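Local coordinates for adenylate cyclase-like protein (Chlamydia trachomatis, PDB 4QO6) that serves as a structural component of the inner-membrane ring of the type III secretion system, this chain being part of its periplasmic region, at residues Gln20-Val25 / Gly40-Ser45. Sequence-based numbering, arbitrary orientation.
Sequences QQFPTV and GHVRNS
A type II beta turn, Phe-22 to Val-25, lies in the loop between helix 10-19 and strand 26-30 in the CdsD PD1 domain, a member of the BON clan, and packs against the corner where strand 35-39 passes into strand 41-42. Pro-23 and Thr-24 are the turn's central residues: proline's ring supplies the phi of the first, while Thr-24 takes the positive phi (78°) of the second, an unusual place for a beta-branched residue, for which its hydroxyl's bonding may help compensate. Val-25 N closes the turn on Phe-22 O.

Thr-24 carries the polar link. With chi1 at 73°, OG1 sits between its own backbone N and carbonyl carbon and faces the other segment, where it accepts a hydrogen bond from His-41 N at 3.2 Å (N-H...O angle 153°). Pro-23 O and His-41 O, both acceptors, lie 3.4 Å apart, and a water donates to each, at 2.6 Å from either oxygen. Gly-40 suits the corner, since at its backbone angles a side chain would strike Thr-24 O and the preceding carbonyl. His-41 CB packs against Thr-24 OG1, which lies at the edge of the imidazole; ND1 bonds to Asp-71 and the ring meets Tyr-126 edge-to-face.

Beneath this polar layer, Phe-22 CD1 approaches Val-42 CG1 obliquely at 4.2 Å, and Val-25 CG2 reaches the same methyl at 4.4 Å. Phe-22 also touches Leu-51 of helix 45-56. The water probably offsets the repulsion between the two carbonyl oxygens, while the Thr-24 hydroxyl ties the turn to His-41 N.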
# COMPACT_ATOMS: atom_id res chain seq x y z
N GLN A 20 -23.72 0.94 17.22
CA GLN A 20 -22.39 1.40 17.75
C GLN A 20 -21.29 0.39 17.58
O GLN A 20 -20.11 0.75 17.51
CB GLN A 20 -22.46 1.75 19.25
CG GLN A 20 -22.57 0.55 20.19
CD GLN A 20 -22.33 0.91 21.67
OE1 GLN A 20 -23.27 1.23 22.40
NE2 GLN A 20 -21.05 0.88 22.11
N GLN A 21 -21.67 -0.88 17.51
CA GLN A 21 -20.68 -1.92 17.27
C GLN A 21 -20.15 -2.00 15.84
O GLN A 21 -19.24 -2.80 15.57
CB GLN A 21 -21.26 -3.27 17.71
CG GLN A 21 -21.76 -3.22 19.19
CD GLN A 21 -22.52 -4.48 19.57
OE1 GLN A 21 -22.00 -5.60 19.34
NE2 GLN A 21 -23.76 -4.34 20.10
N PHE A 22 -20.75 -1.23 14.93
CA PHE A 22 -20.46 -1.26 13.50
C PHE A 22 -20.17 0.19 13.14
O PHE A 22 -21.06 1.00 12.87
CB PHE A 22 -21.67 -1.80 12.81
CG PHE A 22 -22.03 -3.22 13.26
CD1 PHE A 22 -21.36 -4.33 12.73
CD2 PHE A 22 -23.02 -3.45 14.16
CE1 PHE A 22 -21.70 -5.62 13.13
CE2 PHE A 22 -23.36 -4.74 14.58
CZ PHE A 22 -22.70 -5.82 14.07
N PRO A 23 -18.93 0.58 13.29
CA PRO A 23 -18.66 2.00 13.02
C PRO A 23 -18.96 2.32 11.52
O PRO A 23 -18.85 1.42 10.67
CB PRO A 23 -17.15 2.15 13.31
CG PRO A 23 -16.75 0.93 14.08
CD PRO A 23 -17.72 -0.16 13.67
N THR A 24 -19.34 3.58 11.29
CA THR A 24 -19.90 4.16 10.06
C THR A 24 -21.37 3.86 9.84
O THR A 24 -22.00 4.43 8.90
CB THR A 24 -19.18 3.81 8.79
OG1 THR A 24 -19.45 2.45 8.47
CG2 THR A 24 -17.66 4.01 8.88
N VAL A 25 -21.94 2.93 10.60
CA VAL A 25 -23.33 2.63 10.32
C VAL A 25 -24.19 3.72 10.92
O VAL A 25 -23.91 4.19 12.05
CB VAL A 25 -23.74 1.30 10.78
CG1 VAL A 25 -25.25 1.11 10.62
CG2 VAL A 25 -23.00 0.24 10.01
N GLY A 40 -24.38 2.68 5.45
CA GLY A 40 -22.93 2.79 5.82
C GLY A 40 -22.15 1.55 5.36
O GLY A 40 -22.55 0.96 4.38
N HIS A 41 -21.05 1.16 6.05
CA HIS A 41 -20.12 0.09 5.68
C HIS A 41 -19.90 -0.90 6.84
O HIS A 41 -19.79 -0.47 8.03
CB HIS A 41 -18.73 0.69 5.38
CG HIS A 41 -18.73 1.67 4.26
ND1 HIS A 41 -18.34 1.35 2.97
CD2 HIS A 41 -19.11 2.97 4.22
CE1 HIS A 41 -18.48 2.41 2.20
NE2 HIS A 41 -18.93 3.41 2.94
N VAL A 42 -19.75 -2.18 6.49
CA VAL A 42 -19.20 -3.21 7.37
C VAL A 42 -18.03 -3.88 6.68
O VAL A 42 -17.90 -3.82 5.44
CB VAL A 42 -20.25 -4.28 7.82
CG1 VAL A 42 -21.39 -3.64 8.61
CG2 VAL A 42 -20.83 -4.97 6.64
N ARG A 43 -17.17 -4.51 7.50
CA ARG A 43 -15.97 -5.29 6.99
C ARG A 43 -16.32 -6.36 5.91
O ARG A 43 -15.66 -6.42 4.88
CB ARG A 43 -15.27 -5.95 8.19
CG ARG A 43 -14.01 -6.75 7.86
CD ARG A 43 -13.31 -7.29 9.09
NE ARG A 43 -14.24 -8.11 9.88
CZ ARG A 43 -13.89 -8.98 10.83
NH1 ARG A 43 -12.61 -9.21 11.14
NH2 ARG A 43 -14.86 -9.65 11.46
N ASN A 44 -17.40 -7.16 6.14
CA ASN A 44 -17.78 -8.28 5.25
C ASN A 44 -19.20 -8.81 5.44
O ASN A 44 -19.88 -8.42 6.36
CB ASN A 44 -16.77 -9.43 5.35
CG ASN A 44 -16.69 -10.05 6.75
OD1 ASN A 44 -17.68 -10.34 7.40
ND2 ASN A 44 -15.49 -10.28 7.18
N SER A 45 -19.68 -9.64 4.51
CA SER A 45 -21.01 -10.20 4.63
C SER A 45 -21.26 -10.96 5.97
O SER A 45 -22.41 -11.12 6.36
CB SER A 45 -21.28 -11.13 3.49
OG SER A 45 -20.23 -12.07 3.40
O HOH W 1 -19.07 -1.15 10.44